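PDB 6VXC: trans-4-hydroxy-L-proline dehydratase from Clostridioides difficile 70-100-2010, which catalyses, as a glycyl radical enzyme, the dehydration of trans-4-hydroxy-L-proline to (S)-1-pyrroline-5-carboxylate in the anaerobic breakdown of hydroxyproline. Local coordinates for residues I363-I368 / E378-I383; A425-E430 / G453-G458; A431-L436 / E444-G449; M713-I716 / G720-L723. One frame throughout, in Å; residues are numbered along the deposited sequence.

Contact 1 of 4, residues I363-I368 / E378-I383; sequences INTGGI and EVSYII
The only flat group that Thr365 meets across this contact is the Ser380 peptide group, reached through its oxygen: the CG2 methyl of Thr365 rests 3.6 Å from Ser380 O, and the same methyl lies 3.7 Å from Ser380 CB. The aromatic ring of Phe409, from helix 407-418, flanks the pair and touches both Thr365 and Ser380. On the other branch the hydroxyl turns to the next helical turn, where Thr365 OG1 is 3.4 Å from Ile383 CG2 and 3.7 Å from Ile383 CD1. The division of labour follows from chi1 of Thr365, -64°, which sets CG2 anti to the backbone N and OG1 beside it, so that each branch reaches a different helical residue. A beta-branched residue suits the place, since it keeps an extended backbone and covers two residues at once.

Strand 362-366, helix 378-390 and strand 396-401 form a beta-alpha-beta crossover, a unit of the alpha/beta barrel of glycyl radical enzymes, and the two strands lie parallel and adjacent in one sheet. The helix runs back over the strand: the axes of segments 363-366 and 378-383 are 7.9 Å apart at closest approach, and their directions differ by 125°. Small Ser380 permits that approach, and its OG is engaged beyond the contact, by Asp306 and by Asn377 N. Asp306 OD2 also takes the N-H of Gly366, so one carboxylate joins the strand's end to the first turn of the helix. Gly366 adopts backbone angles open to a residue without a side chain.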
loop_
_atom_site.group_PDB
_atom_site.type_symbol
_atom_site.label_atom_id
_atom_site.label_comp_id
_atom_site.label_asym_id
_atom_site.label_seq_id
_atom_site.Cartn_x
_atom_site.Cartn_y
_atom_site.Cartn_z
ATOM N N ILE A 363 -8.676 -3.389 -4.146
ATOM C CA ILE A 363 -10.077 -3.800 -4.127
ATOM C C ILE A 363 -10.145 -5.300 -3.841
ATOM O O ILE A 363 -9.422 -6.089 -4.457
ATOM C CB ILE A 363 -10.775 -3.415 -5.448
ATOM C CG1 ILE A 363 -10.751 -1.879 -5.606
ATOM C CG2 ILE A 363 -12.199 -3.964 -5.484
ATOM C CD1 ILE A 363 -11.341 -1.322 -6.894
ATOM N N ASN A 364 -10.985 -5.680 -2.863
ATOM C CA ASN A 364 -11.188 -7.052 -2.405
ATOM C C ASN A 364 -12.542 -7.544 -2.942
ATOM O O ASN A 364 -13.593 -7.053 -2.519
ATOM C CB ASN A 364 -11.191 -7.117 -0.877
ATOM C CG ASN A 364 -9.795 -7.117 -0.235
ATOM O OD1 ASN A 364 -9.674 -7.528 0.910
ATOM N ND2 ASN A 364 -8.767 -6.620 -0.934
ATOM N N THR A 365 -12.525 -8.515 -3.844
ATOM C CA THR A 365 -13.733 -9.066 -4.448
ATOM C C THR A 365 -13.914 -10.514 -4.005
ATOM O O THR A 365 -12.946 -11.280 -3.931
ATOM C CB THR A 365 -13.657 -8.944 -5.989
ATOM O OG1 THR A 365 -13.618 -7.563 -6.354
ATOM C CG2 THR A 365 -14.852 -9.594 -6.701
ATOM N N GLY A 366 -15.154 -10.889 -3.703
ATOM C CA GLY A 366 -15.420 -12.235 -3.229
ATOM C C GLY A 366 -15.740 -12.270 -1.744
ATOM O O GLY A 366 -16.707 -11.645 -1.298
ATOM N N GLY A 367 -14.928 -12.992 -0.973
ATOM C CA GLY A 367 -14.979 -12.954 0.468
ATOM C C GLY A 367 -16.332 -13.366 1.017
ATOM O O GLY A 367 -17.001 -14.274 0.504
ATOM N N ILE A 368 -16.710 -12.717 2.124
ATOM C CA ILE A 368 -17.948 -12.984 2.843
ATOM C C ILE A 368 -18.734 -11.689 2.962
ATOM O O ILE A 368 -18.178 -10.591 2.913
ATOM C CB ILE A 368 -17.693 -13.597 4.234
ATOM C CG1 ILE A 368 -16.764 -12.696 5.059
ATOM C CG2 ILE A 368 -17.083 -14.980 4.109
ATOM C CD1 ILE A 368 -16.461 -13.267 6.374
ATOM N N GLU A 378 -23.358 -11.170 -8.212
ATOM C CA GLU A 378 -23.230 -10.853 -9.631
ATOM C C GLU A 378 -22.212 -9.749 -9.861
ATOM O O GLU A 378 -21.500 -9.761 -10.869
ATOM C CB GLU A 378 -24.578 -10.438 -10.231
ATOM C CG GLU A 378 -25.500 -11.596 -10.536
ATOM C CD GLU A 378 -24.839 -12.633 -11.435
ATOM O OE1 GLU A 378 -24.692 -13.800 -10.992
ATOM O OE2 GLU A 378 -24.432 -12.274 -12.563
ATOM N N VAL A 379 -22.146 -8.771 -8.952
ATOM C CA VAL A 379 -21.169 -7.699 -9.124
ATOM C C VAL A 379 -19.760 -8.259 -9.039
ATOM O O VAL A 379 -18.861 -7.777 -9.727
ATOM C CB VAL A 379 -21.368 -6.551 -8.096
ATOM C CG1 VAL A 379 -20.297 -5.486 -8.310
ATOM C CG2 VAL A 379 -22.760 -5.896 -8.227
ATOM N N SER A 380 -19.546 -9.275 -8.200
ATOM C CA SER A 380 -18.228 -9.901 -8.101
ATOM C C SER A 380 -17.751 -10.380 -9.459
ATOM O O SER A 380 -16.581 -10.197 -9.825
ATOM C CB SER A 380 -18.247 -11.082 -7.121
ATOM O OG SER A 380 -18.912 -10.787 -5.918
ATOM N N TYR A 381 -18.638 -11.033 -10.206
ATOM C CA TYR A 381 -18.255 -11.531 -11.517
ATOM C C TYR A 381 -18.083 -10.400 -12.515
ATOM O O TYR A 381 -17.217 -10.482 -13.389
ATOM C CB TYR A 381 -19.274 -12.562 -12.008
ATOM C CG TYR A 381 -19.101 -13.898 -11.340
ATOM C CD1 TYR A 381 -18.012 -14.703 -11.656
ATOM C CD2 TYR A 381 -20.013 -14.354 -10.393
ATOM C CE1 TYR A 381 -17.825 -15.936 -11.063
ATOM C CE2 TYR A 381 -19.839 -15.589 -9.781
ATOM C CZ TYR A 381 -18.740 -16.376 -10.122
ATOM O OH TYR A 381 -18.568 -17.604 -9.527
ATOM N N ILE A 382 -18.882 -9.331 -12.391
ATOM C CA ILE A 382 -18.675 -8.163 -13.237
ATOM C C ILE A 382 -17.282 -7.570 -12.996
ATOM O O ILE A 382 -16.570 -7.235 -13.946
ATOM C CB ILE A 382 -19.795 -7.126 -13.018
ATOM C CG1 ILE A 382 -21.172 -7.703 -13.369
ATOM C CG2 ILE A 382 -19.565 -5.916 -13.881
ATOM C CD1 ILE A 382 -22.347 -6.772 -12.991
ATOM N N ILE A 383 -16.866 -7.447 -11.730
ATOM C CA ILE A 383 -15.537 -6.896 -11.435
ATOM C C ILE A 383 -14.437 -7.754 -12.061
ATOM O O ILE A 383 -13.484 -7.234 -12.655
ATOM C CB ILE A 383 -15.348 -6.754 -9.914
ATOM C CG1 ILE A 383 -16.275 -5.645 -9.387
ATOM C CG2 ILE A 383 -13.863 -6.498 -9.567
ATOM C CD1 ILE A 383 -16.418 -5.597 -7.867
#

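Contact 2 of 4, residues A425-E430 / G453-G458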
loop_
_atom_site.group_PDB
_atom_site.type_symbol
_atom_site.label_atom_id
_atom_site.label_comp_id
_atom_site.label_asym_id
_atom_site.label_seq_id
_atom_site.Cartn_x
_atom_site.Cartn_y
_atom_site.Cartn_z
ATOM N N ALA A 425 -4.175 -10.940 -6.919
ATOM C CA ALA A 425 -3.636 -11.700 -5.810
ATOM C C ALA A 425 -4.791 -12.370 -5.067
ATOM O O ALA A 425 -5.951 -11.968 -5.187
ATOM C CB ALA A 425 -2.849 -10.800 -4.860
ATOM N N PHE A 426 -4.453 -13.371 -4.265
ATOM C CA PHE A 426 -5.422 -14.158 -3.515
ATOM C C PHE A 426 -5.193 -13.960 -2.021
ATOM O O PHE A 426 -4.064 -14.095 -1.549
ATOM C CB PHE A 426 -5.309 -15.650 -3.880
ATOM C CG PHE A 426 -5.473 -15.937 -5.364
ATOM C CD1 PHE A 426 -4.398 -15.818 -6.232
ATOM C CD2 PHE A 426 -6.696 -16.333 -5.875
ATOM C CE1 PHE A 426 -4.544 -16.079 -7.595
ATOM C CE2 PHE A 426 -6.847 -16.595 -7.225
ATOM C CZ PHE A 426 -5.772 -16.463 -8.093
ATOM N N TYR A 427 -6.264 -13.674 -1.279
ATOM C CA TYR A 427 -6.221 -13.486 0.167
ATOM C C TYR A 427 -7.167 -14.463 0.850
ATOM O O TYR A 427 -8.268 -14.714 0.355
ATOM C CB TYR A 427 -6.612 -12.052 0.580
ATOM C CG TYR A 427 -5.775 -10.967 -0.049
ATOM C CD1 TYR A 427 -4.487 -10.712 0.409
ATOM C CD2 TYR A 427 -6.283 -10.185 -1.079
ATOM C CE1 TYR A 427 -3.702 -9.732 -0.170
ATOM C CE2 TYR A 427 -5.518 -9.199 -1.664
ATOM C CZ TYR A 427 -4.223 -8.974 -1.204
ATOM O OH TYR A 427 -3.472 -7.988 -1.782
ATOM N N ASN A 428 -6.745 -14.975 2.007
ATOM C CA ASN A 428 -7.477 -15.993 2.763
ATOM C C ASN A 428 -8.466 -15.314 3.709
ATOM O O ASN A 428 -8.072 -14.751 4.736
ATOM C CB ASN A 428 -6.499 -16.883 3.526
ATOM C CG ASN A 428 -7.187 -17.990 4.309
ATOM O OD1 ASN A 428 -8.405 -18.006 4.441
ATOM N ND2 ASN A 428 -6.399 -18.946 4.800
ATOM N N THR A 429 -9.753 -15.381 3.367
ATOM C CA THR A 429 -10.782 -14.732 4.178
ATOM C C THR A 429 -10.759 -15.220 5.621
ATOM O O THR A 429 -10.895 -14.417 6.556
ATOM C CB THR A 429 -12.165 -14.960 3.563
ATOM O OG1 THR A 429 -12.245 -14.307 2.292
ATOM C CG2 THR A 429 -13.265 -14.465 4.499
ATOM N N GLU A 430 -10.599 -16.525 5.830
ATOM C CA GLU A 430 -10.603 -17.026 7.202
ATOM C C GLU A 430 -9.391 -16.529 7.979
ATOM O O GLU A 430 -9.501 -16.276 9.177
ATOM C CB GLU A 430 -10.680 -18.555 7.245
ATOM C CG GLU A 430 -12.130 -19.045 7.128
ATOM C CD GLU A 430 -12.673 -18.857 5.722
ATOM O OE1 GLU A 430 -12.058 -19.421 4.809
ATOM O OE2 GLU A 430 -13.672 -18.120 5.529
ATOM N N GLY A 453 -3.641 -1.903 0.539
ATOM C CA GLY A 453 -2.249 -1.730 0.158
ATOM C C GLY A 453 -1.770 -2.972 -0.570
ATOM O O GLY A 453 -2.364 -3.397 -1.560
ATOM N N CYS A 454 -0.718 -3.602 -0.051
ATOM C CA CYS A 454 -0.209 -4.842 -0.631
ATOM C C CYS A 454 -0.903 -6.080 -0.061
ATOM O O CYS A 454 -1.510 -6.849 -0.808
ATOM C CB CYS A 454 1.305 -4.926 -0.423
ATOM S SG CYS A 454 2.236 -3.666 -1.333
ATOM N N VAL A 455 -0.822 -6.286 1.254
ATOM C CA VAL A 455 -1.393 -7.466 1.893
ATOM C C VAL A 455 -1.951 -7.117 3.271
ATOM O O VAL A 455 -2.227 -8.012 4.070
ATOM C CB VAL A 455 -0.346 -8.592 2.033
ATOM C CG1 VAL A 455 0.166 -9.071 0.655
ATOM C CG2 VAL A 455 0.809 -8.135 2.978
ATOM N N GLU A 456 -2.127 -5.829 3.564
ATOM C CA GLU A 456 -2.292 -5.384 4.951
ATOM C C GLU A 456 -3.736 -5.536 5.430
ATOM O O GLU A 456 -4.653 -4.971 4.835
ATOM C CB GLU A 456 -1.823 -3.939 5.103
ATOM C CG GLU A 456 -0.331 -3.757 4.840
ATOM C CD GLU A 456 -0.016 -3.519 3.375
ATOM O OE1 GLU A 456 0.368 -4.481 2.679
ATOM O OE2 GLU A 456 -0.166 -2.370 2.925
ATOM N N THR A 457 -3.917 -6.270 6.531
ATOM C CA THR A 457 -5.226 -6.580 7.101
ATOM C C THR A 457 -5.767 -5.413 7.915
ATOM O O THR A 457 -5.048 -4.832 8.733
ATOM C CB THR A 457 -5.123 -7.796 8.008
ATOM O OG1 THR A 457 -4.609 -8.894 7.264
ATOM C CG2 THR A 457 -6.500 -8.163 8.572
ATOM N N GLY A 458 -7.033 -5.080 7.704
ATOM C CA GLY A 458 -7.643 -3.987 8.435
ATOM C C GLY A 458 -9.149 -4.092 8.470
ATOM O O GLY A 458 -9.767 -4.801 7.669
#
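Tyr427 brings the CE1 side of its ring against Val455, with CE1 3.8 Å from Val455 CA and 4.0 Å from Val455 CG1. The ring thereby packs against the Cys loop, the finger-like turn inside the barrel of glycyl radical enzymes that joins strands 450-452 and 456-458. Cys454, by similarity the residue that becomes the radical intermediate, sits on this turn, and Glu456, the probable proton acceptor, follows on the second strand. Tyr427 itself belongs to strand 426-428 of the barrel sheet. Its chi1 of -57° places the ring beside the backbone N and anti to the carbonyl carbon, and from there the phenol reaches the loop.

The hydroxyl makes the polar link: Tyr427 OH donates to Cys454 O over a very short 2.5 Å, with the carbonyl oxygen near the plane of the ring, at its edge. Tyrosine suits the place because it joins an apolar ring for Val455 to a side chain long enough to bring its hydroxyl to a main-chain acceptor in the buried interior. Asn362 ND2 bonds to the same hydroxyl and also to Gly453 O, while His755 meets the ring with the planes at about 35°. The Cys454 CB bond leads away from the tyrosine, and its side chain lies about 4 Å from a bound glycerol, probably from the crystallisation liquor. Glu456 folds back over its own turn: His180 and the glycerol meet OE2, whereas Val455 N points almost straight, at 177°, to Glu456 OE1, 2.6 Å away and approached from above the carboxylate plane.

Contact 3 of 4, residues A431-L436 / E444-G449; sequences AIVQEL and EDARLG
Ala446 sets its single methyl against two side chains of helix 429-438, with CB 3.9 Å from Leu436 CB and 4.1 Å from Val433 CG1. Helix 429-438, which follows barrel strand 426-428, packs here against the short helix 443-446 and the turn after it, and the chain then goes on to strand 450-452 of the Cys loop hairpin. Where the backbones come close, CA to CA 5.4 Å for Val433 and Ala446, a small side chain such as alanine suits.

Conformation decides which branch does what. In Val433, chi1 of 167° carries CG1 anti to the backbone N, against the alanine methyl, while CG2 stands beside the N and comes within 4.1 Å of Ala446 O. Leu436 takes the common helical rotamer, chi1 -70° and chi2 165°, which stretches CD1 beyond the alanine to the turn that follows. There it rests 3.7 Å from Ala446 O. That carbonyl oxygen is also the acceptor of the type I beta turn from Ala446 to Gly449, receiving the N-H of Gly449, so the leucine methyl lies against a carbonyl whose hydrogen bond is already made.

The neighbouring polar residues turn elsewhere: Asp445 forms a salt bridge with Arg564, and Glu435 bonds to Thr457 and His754. Ile432 adds a looser contact, its CG2 4.3 Å from Gly449 C. With no CB of its own, Gly449 leaves the place in front of its CA to Leu436 CD1, which lies 4.0 Å from that atom.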
loop_
_atom_site.group_PDB
_atom_site.type_symbol
_atom_site.label_atom_id
_atom_site.label_comp_id
_atom_site.label_asym_id
_atom_site.label_seq_id
_atom_site.Cartn_x
_atom_site.Cartn_y
_atom_site.Cartn_z
ATOM N N ALA A 431 -8.239 -16.378 7.320
ATOM C CA ALA A 431 -7.083 -15.817 8.008
ATOM C C ALA A 431 -7.316 -14.355 8.364
ATOM O O ALA A 431 -7.060 -13.930 9.494
ATOM C CB ALA A 431 -5.827 -15.979 7.146
ATOM N N ILE A 432 -7.833 -13.578 7.415
ATOM C CA ILE A 432 -8.133 -12.165 7.662
ATOM C C ILE A 432 -9.024 -12.004 8.886
ATOM O O ILE A 432 -8.748 -11.192 9.780
ATOM C CB ILE A 432 -8.781 -11.535 6.416
ATOM C CG1 ILE A 432 -7.745 -11.383 5.294
ATOM C CG2 ILE A 432 -9.439 -10.226 6.786
ATOM C CD1 ILE A 432 -8.369 -11.159 3.926
ATOM N N VAL A 433 -10.122 -12.756 8.933
ATOM C CA VAL A 433 -11.061 -12.594 10.038
ATOM C C VAL A 433 -10.396 -12.921 11.366
ATOM O O VAL A 433 -10.558 -12.192 12.353
ATOM C CB VAL A 433 -12.321 -13.442 9.816
ATOM C CG1 VAL A 433 -13.135 -13.519 11.111
ATOM C CG2 VAL A 433 -13.149 -12.823 8.717
ATOM N N GLN A 434 -9.632 -14.015 11.409
ATOM C CA GLN A 434 -8.966 -14.409 12.645
ATOM C C GLN A 434 -7.849 -13.437 13.025
ATOM O O GLN A 434 -7.674 -13.127 14.212
ATOM C CB GLN A 434 -8.467 -15.849 12.509
ATOM C CG GLN A 434 -9.581 -16.878 12.721
ATOM C CD GLN A 434 -9.153 -18.310 12.431
ATOM O OE1 GLN A 434 -8.394 -18.564 11.503
ATOM N NE2 GLN A 434 -9.539 -19.226 13.301
ATOM N N GLU A 435 -7.107 -12.927 12.037
ATOM C CA GLU A 435 -6.119 -11.888 12.311
ATOM C C GLU A 435 -6.778 -10.688 12.985
ATOM O O GLU A 435 -6.276 -10.165 13.990
ATOM C CB GLU A 435 -5.425 -11.465 11.014
ATOM C CG GLU A 435 -4.458 -12.512 10.413
ATOM C CD GLU A 435 -4.261 -12.296 8.922
ATOM O OE1 GLU A 435 -4.506 -11.157 8.463
ATOM O OE2 GLU A 435 -3.903 -13.259 8.202
ATOM N N LEU A 436 -7.913 -10.248 12.443
ATOM C CA LEU A 436 -8.623 -9.112 13.015
ATOM C C LEU A 436 -9.084 -9.405 14.432
ATOM O O LEU A 436 -8.948 -8.562 15.323
ATOM C CB LEU A 436 -9.799 -8.735 12.103
ATOM C CG LEU A 436 -9.366 -8.108 10.780
ATOM C CD1 LEU A 436 -10.503 -8.091 9.754
ATOM C CD2 LEU A 436 -8.860 -6.690 11.021
ATOM N N GLU A 444 -18.432 -9.183 14.406
ATOM C CA GLU A 444 -19.278 -8.350 13.561
ATOM C C GLU A 444 -18.446 -7.380 12.731
ATOM O O GLU A 444 -18.696 -7.199 11.536
ATOM C CB GLU A 444 -20.286 -7.556 14.389
ATOM C CG GLU A 444 -21.087 -6.605 13.490
ATOM C CD GLU A 444 -22.313 -6.000 14.136
ATOM O OE1 GLU A 444 -22.383 -5.977 15.383
ATOM O OE2 GLU A 444 -23.224 -5.560 13.383
ATOM N N ASP A 445 -17.455 -6.745 13.350
ATOM C CA ASP A 445 -16.616 -5.806 12.621
ATOM C C ASP A 445 -15.627 -6.528 11.714
ATOM O O ASP A 445 -15.337 -6.055 10.613
ATOM C CB ASP A 445 -15.884 -4.875 13.602
ATOM C CG ASP A 445 -16.822 -3.870 14.286
ATOM O OD1 ASP A 445 -17.958 -3.671 13.794
ATOM O OD2 ASP A 445 -16.409 -3.257 15.300
ATOM N N ALA A 446 -15.104 -7.672 12.149
ATOM C CA ALA A 446 -14.125 -8.373 11.324
ATOM C C ALA A 446 -14.713 -8.809 9.984
ATOM O O ALA A 446 -14.006 -8.806 8.971
ATOM C CB ALA A 446 -13.576 -9.587 12.078
ATOM N N ARG A 447 -16.002 -9.175 9.959
ATOM C CA ARG A 447 -16.662 -9.576 8.724
ATOM C C ARG A 447 -16.731 -8.450 7.701
ATOM O O ARG A 447 -17.024 -8.715 6.530
ATOM C CB ARG A 447 -18.070 -10.093 9.035
ATOM C CG ARG A 447 -18.086 -11.445 9.736
ATOM C CD ARG A 447 -19.462 -11.749 10.334
ATOM N NE ARG A 447 -19.523 -13.091 10.902
ATOM C CZ ARG A 447 -20.377 -13.475 11.848
ATOM N NH1 ARG A 447 -20.346 -14.724 12.291
ATOM N NH2 ARG A 447 -21.260 -12.620 12.343
ATOM N N LEU A 448 -16.480 -7.211 8.104
ATOM C CA LEU A 448 -16.451 -6.105 7.160
ATOM C C LEU A 448 -15.043 -5.827 6.649
ATOM O O LEU A 448 -14.860 -4.933 5.822
ATOM C CB LEU A 448 -17.033 -4.836 7.818
ATOM C CG LEU A 448 -18.440 -4.987 8.412
ATOM C CD1 LEU A 448 -18.925 -3.742 9.188
ATOM C CD2 LEU A 448 -19.454 -5.360 7.338
ATOM N N GLY A 449 -14.053 -6.601 7.086
ATOM C CA GLY A 449 -12.661 -6.290 6.847
ATOM C C GLY A 449 -12.062 -6.976 5.621
ATOM O O GLY A 449 -12.711 -7.700 4.871
#

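Contact 4 of 4, residues M713-I716 / G720-L723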
loop_
_atom_site.group_PDB
_atom_site.type_symbol
_atom_site.label_atom_id
_atom_site.label_comp_id
_atom_site.label_asym_id
_atom_site.label_seq_id
_atom_site.Cartn_x
_atom_site.Cartn_y
_atom_site.Cartn_z
ATOM N N MET A 713 4.882 -20.304 9.669
ATOM C CA MET A 713 4.758 -18.976 10.239
ATOM C C MET A 713 3.311 -18.761 10.686
ATOM O O MET A 713 2.372 -19.141 9.984
ATOM C CB MET A 713 5.177 -17.943 9.189
ATOM C CG MET A 713 5.180 -16.504 9.623
ATOM S SD MET A 713 5.608 -15.386 8.275
ATOM C CE MET A 713 7.382 -15.626 8.224
ATOM N N ASP A 714 3.128 -18.158 11.864
ATOM C CA ASP A 714 1.774 -18.000 12.403
ATOM C C ASP A 714 1.158 -16.731 11.819
ATOM O O ASP A 714 1.236 -15.645 12.393
ATOM C CB ASP A 714 1.776 -17.980 13.928
ATOM C CG ASP A 714 0.381 -18.225 14.504
ATOM O OD1 ASP A 714 -0.578 -18.288 13.706
ATOM O OD2 ASP A 714 0.239 -18.377 15.732
ATOM N N HIS A 715 0.509 -16.883 10.664
ATOM C CA HIS A 715 -0.088 -15.743 9.984
ATOM C C HIS A 715 -1.150 -15.058 10.832
ATOM O O HIS A 715 -1.330 -13.844 10.725
ATOM C CB HIS A 715 -0.676 -16.194 8.643
ATOM C CG HIS A 715 0.329 -16.876 7.775
ATOM N ND1 HIS A 715 1.085 -16.199 6.852
ATOM C CD2 HIS A 715 0.756 -18.162 7.741
ATOM C CE1 HIS A 715 1.932 -17.035 6.276
ATOM N NE2 HIS A 715 1.749 -18.235 6.795
ATOM N N ILE A 716 -1.839 -15.804 11.697
ATOM C CA ILE A 716 -2.945 -15.214 12.440
ATOM C C ILE A 716 -2.462 -14.114 13.378
ATOM O O ILE A 716 -3.219 -13.190 13.696
ATOM C CB ILE A 716 -3.730 -16.295 13.200
ATOM C CG1 ILE A 716 -4.167 -17.408 12.249
ATOM C CG2 ILE A 716 -4.911 -15.667 13.928
ATOM C CD1 ILE A 716 -4.795 -16.902 10.994
ATOM N N GLY A 720 -0.739 -9.467 8.188
ATOM C CA GLY A 720 -0.568 -9.849 6.802
ATOM C C GLY A 720 0.858 -10.207 6.405
ATOM O O GLY A 720 1.820 -9.608 6.897
ATOM N N THR A 721 0.999 -11.180 5.500
ATOM C CA THR A 721 2.283 -11.609 4.960
ATOM C C THR A 721 2.162 -11.734 3.445
ATOM O O THR A 721 1.081 -12.026 2.922
ATOM C CB THR A 721 2.724 -12.964 5.518
ATOM O OG1 THR A 721 1.775 -13.960 5.120
ATOM C CG2 THR A 721 2.858 -12.930 7.051
ATOM N N LEU A 722 3.283 -11.567 2.745
ATOM C CA LEU A 722 3.285 -11.513 1.290
ATOM C C LEU A 722 4.071 -12.693 0.722
ATOM O O LEU A 722 5.258 -12.851 1.018
ATOM C CB LEU A 722 3.882 -10.191 0.822
ATOM C CG LEU A 722 3.655 -9.842 -0.643
ATOM C CD1 LEU A 722 3.753 -8.325 -0.795
ATOM C CD2 LEU A 722 4.645 -10.543 -1.542
ATOM N N LEU A 723 3.429 -13.506 -0.110
ATOM C CA LEU A 723 4.102 -14.636 -0.753
ATOM C C LEU A 723 3.978 -14.532 -2.268
ATOM O O LEU A 723 2.871 -14.617 -2.803
ATOM C CB LEU A 723 3.539 -15.978 -0.269
ATOM C CG LEU A 723 4.098 -17.230 -0.990
ATOM C CD1 LEU A 723 5.612 -17.314 -0.845
ATOM C CD2 LEU A 723 3.467 -18.512 -0.471
#
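His715 and Thr721 cross at about a right angle, and the ring presents an edge: Thr721 OG1 lies in the plane of the imidazole, 2.9 Å from His715 ND1. The two share a hydrogen bond, bent to about 134°. The histidine CB does not aim at its partner; the rest of the side chain swings round until ND1 comes near. On the other side of the bond, chi1 of 63° tucks Thr721 OG1 between its own N and carbonyl carbon, and this turn also sends CG2 toward the sulfur of Met713.

Met713 passes the threonine in the opposite direction, with SD 3.9 Å from Thr721 CG2. A flexible thioether suits a place beside a methyl, and Met636 and Phe640 of helix 630-647 border it too. Threonine thus fits by offering a hydroxyl to the ring and a methyl to the sulfur. Histidine fits because it has a second nitrogen: NE2 is bonded to Cys710 O, so both ring nitrogens are engaged and the ring's rotation is fixed.

The contact closes the loop between helix 703-711 and strand 724-726, in the glycine radical domain, whose segment 720-723 borders the Cys loop of the active site.

All four contacts are buried, but contact 2 lies nearest the centre of the chain, about 11 Å from it, and contact 1 farthest, about 20 Å; contact 3 includes Val433, which is partly exposed. Contacts 1 and 2 share the barrel sheet, and contacts 2 and 3 share helix 429-438, contact 3 lying within the chain loop that contact 2 closes. Contacts 1 and 3 rest on van der Waals contact, mixed polar and apolar in contact 1, mostly between apolar side chains in contact 3, whereas contacts 2 and 4, around the Cys loop, each turn on one side-chain hydrogen bond. Val455 CG1 packs 3.8 Å from Leu722 CG, bringing the glycine radical domain against the cysteine hairpin.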